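Local coordinates for protein glutathione peroxidase (Hypocrea jecorina, PDB 6VPD) that probably catalyses the reduction of hydroperoxides to alcohols and water, with thioredoxin as the reducing partner, at residues Y67-S72 and E175-Q180; V73-K78 and K115-V120; I124-D129 and P133-L138; W137-K142 and L148-W153. All blocks are in the same frame, centred on the assembly; numbering follows the deposited sequence.

Overall arrangement
The four contacts lie within one thioredoxin-type domain, around its central four-stranded sheet. Contacts 1 and 2 share helix 64-80 and have centres about 9 Å apart. Contacts 3 and 4 share helix 133-141, with W137 and L138 in both, and their centres are about 8 Å apart. Contacts 1 and 2 are each about 23 Å from contact 3, and about 20 and 24 Å from contact 4, between centres. Along the chain, contacts 2, 3 and 4 all fall inside the long loop closed by contact 1, and contact 2 closes before contact 3 opens. Contact 1 pairs the first and last helices, far apart in sequence, while the other three fasten connecting loops to the helices.

Contact 1 of 4, residues Y67-S72 and E175-Q180; sequences YKNLES and EPEKIQ
The side-chain amide of N69 and the carboxylate of E177 meet with their planes 76° apart, the side chains crossing at about a right angle. Only one carboxylate oxygen, E177 OE2, comes close. It stands above the plane of the amide, not in it, and lies 3.2 Å from N69 CB. The orientation of the amide is uncertain, because its nitrogen and oxygen are probably exchanged in the model. A hydrogen bond is possible once the amide is turned over, but it is not established. E177 reaches N69 through a bend at its second torsion (chi2 62°). The side chain does not set out straight at the other helix; the bend brings the carboxylate across.

Below this polar pair, the contact is apolar. L70 and P176 cross at about a right angle, and L70 CG sits 3.6 Å from P176 CG, the outermost corner of the proline ring. L70 CD2 is the next nearest leucine atom. Both residues are buried. L70 also touches L53 of strand 51-58, and P176 touches K157 of strand 157-160, so the apolar pair lies on the sheet. The polar pair is at the more exposed margin. P176 also rests on V73, one turn further along the first helix.

The local axes of the two helical segments run nearly parallel, 19° apart, and approach to 9.7 Å. P176 and L70 make the apolar part of the interface between them. Helices 64-80 and 176-188 are the first and last helices of the thioredoxin fold, lying side by side on the same face of its central sheet.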
# COMPACT_ATOMS: atom_id res chain seq x y z
N TYR A 67 -7.87 -8.32 -8.51
CA TYR A 67 -8.02 -9.62 -9.17
C TYR A 67 -8.06 -9.47 -10.68
O TYR A 67 -7.45 -10.26 -11.41
CB TYR A 67 -9.29 -10.33 -8.70
CG TYR A 67 -9.27 -10.75 -7.25
CD1 TYR A 67 -8.69 -11.96 -6.86
CD2 TYR A 67 -9.87 -9.96 -6.27
CE1 TYR A 67 -8.67 -12.36 -5.53
CE2 TYR A 67 -9.86 -10.34 -4.94
CZ TYR A 67 -9.26 -11.55 -4.58
OH TYR A 67 -9.25 -11.92 -3.25
N LYS A 68 -8.80 -8.47 -11.17
CA LYS A 68 -8.87 -8.26 -12.61
C LYS A 68 -7.48 -8.08 -13.20
O LYS A 68 -7.11 -8.75 -14.17
CB LYS A 68 -9.76 -7.05 -12.93
CG LYS A 68 -11.26 -7.28 -12.72
CD LYS A 68 -12.05 -5.99 -13.03
CE LYS A 68 -13.56 -6.23 -13.11
NZ LYS A 68 -14.34 -4.98 -13.39
N ASN A 69 -6.67 -7.20 -12.59
CA ASN A 69 -5.33 -6.93 -13.11
C ASN A 69 -4.43 -8.17 -13.05
O ASN A 69 -3.64 -8.41 -13.97
CB ASN A 69 -4.69 -5.78 -12.34
CG ASN A 69 -5.30 -4.45 -12.69
OD1 ASN A 69 -5.65 -3.66 -11.81
ND2 ASN A 69 -5.43 -4.19 -13.98
N LEU A 70 -4.53 -8.95 -11.97
CA LEU A 70 -3.74 -10.18 -11.88
C LEU A 70 -4.28 -11.25 -12.82
O LEU A 70 -3.50 -12.03 -13.37
CB LEU A 70 -3.67 -10.69 -10.44
CG LEU A 70 -2.68 -9.92 -9.55
CD1 LEU A 70 -3.21 -9.60 -8.16
CD2 LEU A 70 -1.33 -10.65 -9.49
N GLU A 71 -5.59 -11.32 -13.00
CA GLU A 71 -6.12 -12.19 -14.06
C GLU A 71 -5.66 -11.73 -15.44
O GLU A 71 -5.39 -12.57 -16.32
CB GLU A 71 -7.64 -12.24 -13.97
CG GLU A 71 -8.28 -13.20 -14.93
CD GLU A 71 -7.88 -14.64 -14.69
OE1 GLU A 71 -8.02 -15.47 -15.62
OE2 GLU A 71 -7.44 -14.96 -13.57
N SER A 72 -5.51 -10.42 -15.65
CA SER A 72 -5.14 -9.89 -16.95
C SER A 72 -3.69 -10.20 -17.31
O SER A 72 -3.40 -10.66 -18.42
CB SER A 72 -5.41 -8.38 -16.98
OG SER A 72 -4.82 -7.77 -18.11
N GLU A 175 1.42 -2.12 -9.70
CA GLU A 175 0.44 -2.76 -10.56
C GLU A 175 1.08 -3.95 -11.28
O GLU A 175 2.14 -3.80 -11.90
CB GLU A 175 -0.12 -1.77 -11.57
CG GLU A 175 0.90 -1.03 -12.45
CD GLU A 175 1.76 -0.01 -11.68
OE1 GLU A 175 1.48 0.27 -10.49
OE2 GLU A 175 2.73 0.52 -12.29
N PRO A 176 0.45 -5.15 -11.20
CA PRO A 176 0.97 -6.35 -11.89
C PRO A 176 1.54 -6.11 -13.30
O PRO A 176 2.44 -6.84 -13.74
CB PRO A 176 -0.26 -7.27 -11.95
CG PRO A 176 -1.10 -6.87 -10.77
CD PRO A 176 -0.80 -5.43 -10.46
N GLU A 177 1.04 -5.09 -14.00
CA GLU A 177 1.49 -4.79 -15.35
C GLU A 177 2.93 -4.30 -15.37
O GLU A 177 3.57 -4.34 -16.43
CB GLU A 177 0.57 -3.75 -16.01
CG GLU A 177 -0.92 -4.10 -16.05
CD GLU A 177 -1.56 -4.25 -14.66
OE1 GLU A 177 -1.07 -3.62 -13.69
OE2 GLU A 177 -2.55 -5.01 -14.53
N LYS A 178 3.45 -3.84 -14.23
CA LYS A 178 4.84 -3.41 -14.16
C LYS A 178 5.78 -4.58 -13.87
O LYS A 178 6.98 -4.48 -14.16
CB LYS A 178 4.99 -2.29 -13.09
CG LYS A 178 6.42 -2.06 -12.57
CD LYS A 178 6.48 -1.19 -11.32
CE LYS A 178 7.93 -0.74 -11.02
NZ LYS A 178 8.00 0.52 -10.22
N ILE A 179 5.27 -5.69 -13.34
CA ILE A 179 6.09 -6.88 -13.24
C ILE A 179 6.26 -7.57 -14.59
O ILE A 179 7.21 -8.35 -14.76
CB ILE A 179 5.48 -7.88 -12.26
CG1 ILE A 179 4.82 -7.17 -11.10
CG2 ILE A 179 6.52 -8.85 -11.74
CD1 ILE A 179 4.25 -8.15 -10.11
N GLN A 180 5.38 -7.26 -15.56
CA GLN A 180 5.21 -8.08 -16.76
C GLN A 180 6.51 -8.28 -17.50
O GLN A 180 6.79 -9.38 -17.99
CB GLN A 180 4.17 -7.44 -17.68
CG GLN A 180 3.18 -8.43 -18.30
CD GLN A 180 1.94 -7.74 -18.88
OE1 GLN A 180 0.85 -7.83 -18.32
NE2 GLN A 180 2.12 -7.07 -20.01

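Contact 2 of 4, residues V73-K78 and K115-V120; sequences VYQAIK and KVTFPV
This is an aromatic contact between helix 64-80 and the irregular loop that leads from strand 85-92 toward helix 133-141. Y74 supplies the helix side and F118 the loop side. The two rings form a T-shaped pair: F118 turns its edge to the face of Y74. Their centroids are 5.9 Å apart and their planes meet at 85°. The same face of Y74 also receives a CH-pi contact. F118 CB lies 3.9 Å from the Y74 ring centroid and only 11° off the ring normal.

The backbone sets CB of F118 over the tyrosine; with chi1 48° the ring is turned so that its edge, at CD2, faces Y74. One face of the F118 ring is covered by V116 CG2. CG of Y74 is anti to the backbone N, which carries the ring out to the loop.

In the thioredoxin fold, helix 64-80 is the crossover of the beta-alpha-beta unit that joins parallel strands 51-58 and 85-92. The loop runs next to the second of these strands, which is at one margin of the sheet. P119 makes backbone hydrogen bonds with G89, and both Y74 and F118 touch V87.

T117 occupies the outer part of the contact. Its OG1 lies in the plane of the Y74 ring, at the edge, 3.7 Å from Y74 CE2. Q75 NE2 also comes within 3.2 Å of T117 OG1, but the angle is too poor for a hydrogen bond. The backbone N of T117 is held by OE2 of E71, one turn earlier on the helix.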
# COMPACT_ATOMS: atom_id res chain seq x y z
N VAL A 73 -2.76 -9.96 -16.39
CA VAL A 73 -1.36 -10.31 -16.63
C VAL A 73 -1.20 -11.82 -16.85
O VAL A 73 -0.35 -12.26 -17.63
CB VAL A 73 -0.47 -9.81 -15.47
CG1 VAL A 73 1.00 -10.14 -15.72
CG2 VAL A 73 -0.64 -8.32 -15.29
N TYR A 74 -2.04 -12.62 -16.21
CA TYR A 74 -1.95 -14.08 -16.33
C TYR A 74 -2.49 -14.57 -17.66
O TYR A 74 -1.97 -15.54 -18.22
CB TYR A 74 -2.72 -14.75 -15.20
CG TYR A 74 -2.75 -16.26 -15.28
CD1 TYR A 74 -1.58 -17.00 -15.14
CD2 TYR A 74 -3.95 -16.93 -15.44
CE1 TYR A 74 -1.61 -18.38 -15.18
CE2 TYR A 74 -3.99 -18.31 -15.48
CZ TYR A 74 -2.82 -19.03 -15.35
OH TYR A 74 -2.88 -20.40 -15.39
N GLN A 75 -3.57 -13.96 -18.17
CA GLN A 75 -4.03 -14.33 -19.50
C GLN A 75 -3.01 -13.93 -20.55
O GLN A 75 -2.65 -14.74 -21.42
CB GLN A 75 -5.39 -13.70 -19.80
CG GLN A 75 -6.50 -14.07 -18.85
CD GLN A 75 -6.89 -15.54 -18.92
OE1 GLN A 75 -6.30 -16.33 -19.66
NE2 GLN A 75 -7.89 -15.91 -18.14
N ALA A 76 -2.53 -12.68 -20.49
CA ALA A 76 -1.51 -12.18 -21.41
C ALA A 76 -0.36 -13.17 -21.54
O ALA A 76 -0.24 -13.85 -22.57
CB ALA A 76 -0.99 -10.83 -20.92
N ILE A 77 0.45 -13.30 -20.49
CA ILE A 77 1.62 -14.16 -20.55
C ILE A 77 1.25 -15.61 -20.86
O ILE A 77 2.06 -16.34 -21.45
CB ILE A 77 2.40 -14.02 -19.23
CG1 ILE A 77 2.87 -12.58 -19.08
CG2 ILE A 77 3.59 -14.98 -19.18
CD1 ILE A 77 3.20 -12.22 -17.66
N LYS A 78 0.04 -16.06 -20.49
CA LYS A 78 -0.39 -17.40 -20.90
C LYS A 78 -0.42 -17.53 -22.43
O LYS A 78 -0.00 -18.56 -22.98
CB LYS A 78 -1.76 -17.72 -20.31
CG LYS A 78 -1.89 -19.14 -19.77
CD LYS A 78 -3.18 -19.33 -18.98
CE LYS A 78 -4.33 -19.72 -19.89
NZ LYS A 78 -4.02 -20.99 -20.62
N LYS A 115 -13.46 -12.65 -10.77
CA LYS A 115 -13.21 -14.07 -10.98
C LYS A 115 -11.83 -14.22 -11.60
O LYS A 115 -11.41 -13.41 -12.43
CB LYS A 115 -14.28 -14.71 -11.87
CG LYS A 115 -14.41 -16.20 -11.65
CD LYS A 115 -14.32 -16.53 -10.15
CE LYS A 115 -14.56 -18.01 -9.88
NZ LYS A 115 -13.90 -18.47 -8.62
N VAL A 116 -11.10 -15.25 -11.16
CA VAL A 116 -9.75 -15.51 -11.63
C VAL A 116 -9.68 -16.96 -12.10
O VAL A 116 -10.50 -17.79 -11.72
CB VAL A 116 -8.68 -15.22 -10.56
CG1 VAL A 116 -9.00 -13.94 -9.81
CG2 VAL A 116 -8.53 -16.40 -9.62
N THR A 117 -8.67 -17.25 -12.92
CA THR A 117 -8.47 -18.60 -13.42
C THR A 117 -7.20 -19.27 -12.90
O THR A 117 -7.11 -20.50 -12.97
CB THR A 117 -8.43 -18.62 -14.96
OG1 THR A 117 -7.58 -17.56 -15.43
CG2 THR A 117 -9.83 -18.42 -15.53
N PHE A 118 -6.23 -18.51 -12.37
CA PHE A 118 -5.02 -19.11 -11.83
C PHE A 118 -5.33 -19.84 -10.53
O PHE A 118 -6.33 -19.55 -9.87
CB PHE A 118 -3.94 -18.06 -11.59
CG PHE A 118 -4.41 -16.84 -10.86
CD1 PHE A 118 -4.46 -16.82 -9.48
CD2 PHE A 118 -4.76 -15.68 -11.57
CE1 PHE A 118 -4.89 -15.68 -8.80
CE2 PHE A 118 -5.18 -14.54 -10.90
CZ PHE A 118 -5.25 -14.54 -9.51
N PRO A 119 -4.49 -20.81 -10.16
CA PRO A 119 -4.74 -21.56 -8.92
C PRO A 119 -4.77 -20.63 -7.70
O PRO A 119 -3.85 -19.83 -7.49
CB PRO A 119 -3.57 -22.54 -8.85
CG PRO A 119 -3.08 -22.66 -10.28
CD PRO A 119 -3.33 -21.33 -10.91
N VAL A 120 -5.82 -20.76 -6.90
CA VAL A 120 -5.92 -20.11 -5.60
C VAL A 120 -5.84 -21.18 -4.52
O VAL A 120 -6.54 -22.20 -4.60
CB VAL A 120 -7.20 -19.27 -5.49
CG1 VAL A 120 -7.53 -18.99 -4.05
CG2 VAL A 120 -7.04 -17.97 -6.27

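Contact 3 of 4, residues I124-D129 and P133-L138; sequences INVNGD and PLYKWL
I124 opens the contact by setting its terminal methyl against one side of the Y135 ring. Its CD1 meets Y135 CE2 and CD2, coming in obliquely, with the two side chains at about a right angle.

V126 gives the most central contact. Its CG1 stands 3.5 Å from the Y135 ring centroid and 6° off the normal, a CH-pi contact over the middle of the face. This methyl is anti to the V126 carbonyl carbon and reaches the ring, while CB sits over Y135 CD1, on the same face. L138 CD1, from the next turn of the helix, lies over the opposite face of the ring. Y135 also rests on V54 and N56 of strand 51-58.

G128, whose phi is positive, passes K136 with its carbonyl, G128 O being 3.9 Å from K136 CE. D129 then offers its carbonyl O to K136 NZ in a 2.8 Å hydrogen bond. The lysine chain is extended beyond CG and runs back toward the N-terminal end of the helix, where D129 O lies. The C=O...N angle is 124°, and the nitrogen stands 42° out of the carbonyl plane. D129 OD1 is further off, 5.2 Å from K136 NZ.

Helix 133-141 is the middle helix of the thioredoxin fold, on the sheet face opposite helices 64-80 and 176-188, and the loop from strand 85-92 leads into it. The loop therefore holds the helix by a buried tyrosine between aliphatic groups and by an exposed lysine on a main-chain oxygen, the nearby carboxylate probably adding a weaker attraction.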
# COMPACT_ATOMS: atom_id res chain seq x y z
N ILE A 124 -3.65 -19.19 4.40
CA ILE A 124 -2.44 -19.23 5.22
C ILE A 124 -2.23 -17.91 5.94
O ILE A 124 -2.88 -16.89 5.67
CB ILE A 124 -1.18 -19.56 4.39
CG1 ILE A 124 -1.01 -18.55 3.27
CG2 ILE A 124 -1.18 -21.00 3.87
CD1 ILE A 124 0.36 -18.60 2.73
N ASN A 125 -1.29 -17.93 6.88
CA ASN A 125 -0.79 -16.71 7.48
C ASN A 125 0.53 -16.36 6.83
O ASN A 125 1.41 -17.22 6.68
CB ASN A 125 -0.62 -16.90 8.98
CG ASN A 125 -1.95 -16.89 9.69
OD1 ASN A 125 -2.48 -15.84 10.02
ND2 ASN A 125 -2.52 -18.08 9.88
N VAL A 126 0.66 -15.10 6.40
CA VAL A 126 1.93 -14.64 5.84
C VAL A 126 2.83 -14.00 6.88
O VAL A 126 4.01 -13.77 6.59
CB VAL A 126 1.73 -13.64 4.68
CG1 VAL A 126 0.90 -14.28 3.57
CG2 VAL A 126 1.11 -12.33 5.16
N ASN A 127 2.33 -13.73 8.09
CA ASN A 127 3.08 -12.97 9.09
C ASN A 127 2.93 -13.61 10.46
O ASN A 127 1.99 -14.36 10.71
CB ASN A 127 2.61 -11.52 9.16
CG ASN A 127 3.11 -10.72 8.01
OD1 ASN A 127 4.19 -11.00 7.49
ND2 ASN A 127 2.34 -9.72 7.58
N GLY A 128 3.88 -13.31 11.33
CA GLY A 128 3.89 -13.90 12.65
C GLY A 128 4.68 -15.19 12.69
O GLY A 128 5.18 -15.70 11.69
N ASP A 129 4.80 -15.71 13.92
CA ASP A 129 5.49 -16.98 14.14
C ASP A 129 4.67 -18.14 13.61
O ASP A 129 5.20 -19.24 13.44
CB ASP A 129 5.77 -17.16 15.64
CG ASP A 129 6.77 -16.14 16.19
OD1 ASP A 129 7.85 -15.94 15.57
OD2 ASP A 129 6.47 -15.53 17.24
N PRO A 133 5.62 -21.77 6.54
CA PRO A 133 7.07 -21.81 6.29
C PRO A 133 7.47 -21.22 4.95
O PRO A 133 8.52 -20.57 4.87
CB PRO A 133 7.41 -23.31 6.37
CG PRO A 133 6.36 -23.87 7.28
CD PRO A 133 5.10 -23.06 7.04
N LEU A 134 6.66 -21.41 3.91
CA LEU A 134 6.96 -20.80 2.61
C LEU A 134 7.15 -19.29 2.73
O LEU A 134 8.12 -18.74 2.19
CB LEU A 134 5.84 -21.12 1.62
CG LEU A 134 6.03 -20.34 0.31
CD1 LEU A 134 7.34 -20.74 -0.42
CD2 LEU A 134 4.81 -20.41 -0.61
N TYR A 135 6.23 -18.60 3.41
CA TYR A 135 6.34 -17.15 3.52
C TYR A 135 7.47 -16.71 4.44
O TYR A 135 8.04 -15.64 4.24
CB TYR A 135 5.01 -16.54 3.99
CG TYR A 135 4.20 -16.14 2.81
CD1 TYR A 135 4.34 -14.89 2.26
CD2 TYR A 135 3.35 -17.05 2.19
CE1 TYR A 135 3.62 -14.52 1.14
CE2 TYR A 135 2.62 -16.68 1.06
CZ TYR A 135 2.76 -15.42 0.55
OH TYR A 135 2.06 -15.04 -0.56
N LYS A 136 7.80 -17.52 5.46
CA LYS A 136 9.01 -17.21 6.22
C LYS A 136 10.23 -17.19 5.31
O LYS A 136 11.09 -16.30 5.41
CB LYS A 136 9.17 -18.20 7.37
CG LYS A 136 8.15 -18.00 8.48
CD LYS A 136 8.46 -18.86 9.69
CE LYS A 136 7.28 -18.82 10.70
NZ LYS A 136 7.54 -19.65 11.92
N TRP A 137 10.30 -18.13 4.37
CA TRP A 137 11.42 -18.16 3.43
C TRP A 137 11.36 -16.99 2.45
O TRP A 137 12.37 -16.29 2.26
CB TRP A 137 11.43 -19.50 2.70
CG TRP A 137 12.52 -19.65 1.70
CD1 TRP A 137 13.82 -20.00 1.95
CD2 TRP A 137 12.41 -19.49 0.28
NE1 TRP A 137 14.52 -20.07 0.78
CE2 TRP A 137 13.68 -19.75 -0.26
CE3 TRP A 137 11.36 -19.17 -0.58
CZ2 TRP A 137 13.93 -19.69 -1.63
CZ3 TRP A 137 11.61 -19.09 -1.92
CH2 TRP A 137 12.88 -19.35 -2.44
N LEU A 138 10.20 -16.77 1.80
CA LEU A 138 10.07 -15.66 0.85
C LEU A 138 10.48 -14.32 1.46
O LEU A 138 11.12 -13.50 0.80
CB LEU A 138 8.62 -15.56 0.34
CG LEU A 138 8.13 -16.60 -0.67
CD1 LEU A 138 6.69 -16.33 -1.04
CD2 LEU A 138 8.99 -16.67 -1.91

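Contact 4 of 4, residues W137-K142 and L148-W153; sequences WLKKEK and LERVKW
One salt bridge crosses this contact, between K140 and E149. K140 NZ donates to E149 OE1 at 3.0 Å, and OE1 accepts with its syn lone pair, on the side of the other carboxylate oxygen. The glutamate is extended (chi1 -176°, chi2 173°). The lysine bends at chi2, so its CD and CE lie alongside the carboxylate before the amino group meets OE1.

The van der Waals contacts belong mainly to K139, which is buried. Its CB lies 3.3 Å from E149 CG, and its CG packs against the main chain at E149 O. Further out, K139 CD comes 4.2 Å from V151 CG2. E149 O accepts a hydrogen bond from R169 of strand 166-170, which also donates to K142 O.

The contact joins the end of helix 133-141 to the loop before strand 157-160. In the thioredoxin fold this is the connection from the second helix to the antiparallel part of the sheet. L148 and K152, on the loop, pack on Y65 of the second subunit.

Like charges also come together. K139 NZ is 3.2 Å from R150 NH1, approaching the guanidinium obliquely. The lysine is bent at chi2 and chi3, which turns its amino group to V126 O, its hydrogen-bond acceptor; a weaker bond goes to N127 OD1. These oxygens would partly offset the nearby arginine charge. N127 ND2 bonds in turn to V151 O.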
# COMPACT_ATOMS: atom_id res chain seq x y z
N TRP A 137 10.30 -18.13 4.37
CA TRP A 137 11.42 -18.16 3.43
C TRP A 137 11.36 -16.99 2.45
O TRP A 137 12.37 -16.29 2.26
CB TRP A 137 11.43 -19.50 2.70
CG TRP A 137 12.52 -19.65 1.70
CD1 TRP A 137 13.82 -20.00 1.95
CD2 TRP A 137 12.41 -19.49 0.28
NE1 TRP A 137 14.52 -20.07 0.78
CE2 TRP A 137 13.68 -19.75 -0.26
CE3 TRP A 137 11.36 -19.17 -0.58
CZ2 TRP A 137 13.93 -19.69 -1.63
CZ3 TRP A 137 11.61 -19.09 -1.92
CH2 TRP A 137 12.88 -19.35 -2.44
N LEU A 138 10.20 -16.77 1.80
CA LEU A 138 10.07 -15.66 0.85
C LEU A 138 10.48 -14.32 1.46
O LEU A 138 11.12 -13.50 0.80
CB LEU A 138 8.62 -15.56 0.34
CG LEU A 138 8.13 -16.60 -0.67
CD1 LEU A 138 6.69 -16.33 -1.04
CD2 LEU A 138 8.99 -16.67 -1.91
N LYS A 139 10.15 -14.10 2.73
CA LYS A 139 10.38 -12.79 3.35
C LYS A 139 11.86 -12.56 3.64
O LYS A 139 12.39 -11.48 3.34
CB LYS A 139 9.51 -12.67 4.60
CG LYS A 139 8.04 -12.27 4.30
CD LYS A 139 7.03 -12.91 5.24
CE LYS A 139 7.12 -12.41 6.64
NZ LYS A 139 6.51 -13.38 7.58
N LYS A 140 12.55 -13.56 4.22
CA LYS A 140 14.00 -13.50 4.39
C LYS A 140 14.72 -13.36 3.06
O LYS A 140 15.67 -12.58 2.94
CB LYS A 140 14.52 -14.75 5.10
CG LYS A 140 14.11 -14.89 6.56
CD LYS A 140 14.80 -13.86 7.43
CE LYS A 140 14.33 -13.93 8.86
NZ LYS A 140 14.82 -12.77 9.66
N GLU A 141 14.30 -14.14 2.06
CA GLU A 141 15.02 -14.18 0.79
C GLU A 141 14.93 -12.87 0.03
O GLU A 141 15.82 -12.54 -0.76
CB GLU A 141 14.50 -15.32 -0.07
CG GLU A 141 15.00 -16.67 0.42
CD GLU A 141 16.53 -16.76 0.43
OE1 GLU A 141 17.11 -17.09 1.49
OE2 GLU A 141 17.15 -16.48 -0.63
N LYS A 142 13.86 -12.10 0.22
CA LYS A 142 13.69 -10.83 -0.47
C LYS A 142 12.97 -9.88 0.48
O LYS A 142 11.74 -9.79 0.48
CB LYS A 142 12.93 -11.01 -1.78
CG LYS A 142 13.06 -9.82 -2.72
CD LYS A 142 14.28 -9.90 -3.60
CE LYS A 142 14.43 -8.60 -4.37
NZ LYS A 142 15.82 -8.40 -4.91
N LEU A 148 12.49 -4.13 5.73
CA LEU A 148 11.33 -4.61 6.45
C LEU A 148 10.84 -5.89 5.81
O LEU A 148 10.57 -5.93 4.61
CB LEU A 148 10.22 -3.58 6.44
CG LEU A 148 9.02 -3.99 7.30
CD1 LEU A 148 9.22 -3.62 8.79
CD2 LEU A 148 7.75 -3.39 6.71
N GLU A 149 10.73 -6.93 6.62
CA GLU A 149 10.47 -8.28 6.13
C GLU A 149 8.98 -8.61 6.08
O GLU A 149 8.54 -9.32 5.16
CB GLU A 149 11.25 -9.26 7.02
CG GLU A 149 11.15 -10.68 6.59
CD GLU A 149 12.06 -11.61 7.38
OE1 GLU A 149 13.19 -11.17 7.73
OE2 GLU A 149 11.64 -12.77 7.64
N ARG A 150 8.17 -8.06 7.00
CA ARG A 150 6.72 -8.26 7.00
C ARG A 150 6.07 -7.85 5.67
O ARG A 150 6.45 -6.86 5.05
CB ARG A 150 6.06 -7.47 8.13
CG ARG A 150 6.34 -7.99 9.56
CD ARG A 150 5.49 -9.23 9.83
NE ARG A 150 5.95 -10.10 10.91
CZ ARG A 150 6.93 -11.00 10.79
NH1 ARG A 150 7.54 -11.14 9.61
NH2 ARG A 150 7.25 -11.75 11.84
N VAL A 151 5.07 -8.64 5.27
CA VAL A 151 4.12 -8.21 4.26
C VAL A 151 3.23 -7.13 4.84
O VAL A 151 2.62 -7.31 5.91
CB VAL A 151 3.31 -9.40 3.75
CG1 VAL A 151 2.30 -8.95 2.71
CG2 VAL A 151 4.24 -10.46 3.18
N LYS A 152 3.14 -6.01 4.15
CA LYS A 152 2.43 -4.85 4.69
C LYS A 152 0.92 -4.98 4.50
O LYS A 152 0.16 -4.64 5.42
CB LYS A 152 2.94 -3.57 4.02
CG LYS A 152 4.45 -3.43 4.05
CD LYS A 152 5.00 -2.70 2.81
CE LYS A 152 6.36 -3.27 2.37
NZ LYS A 152 6.87 -2.66 1.10
N TRP A 153 0.47 -5.48 3.35
CA TRP A 153 -0.94 -5.43 3.01
C TRP A 153 -1.27 -6.63 2.13
O TRP A 153 -0.39 -7.43 1.78
CB TRP A 153 -1.26 -4.09 2.35
CG TRP A 153 -2.72 -3.75 2.23
CD1 TRP A 153 -3.40 -3.45 1.08
CD2 TRP A 153 -3.67 -3.65 3.30
NE1 TRP A 153 -4.73 -3.18 1.37
CE2 TRP A 153 -4.92 -3.30 2.72
CE3 TRP A 153 -3.60 -3.84 4.68
CZ2 TRP A 153 -6.07 -3.13 3.48
CZ3 TRP A 153 -4.76 -3.69 5.44
CH2 TRP A 153 -5.97 -3.32 4.84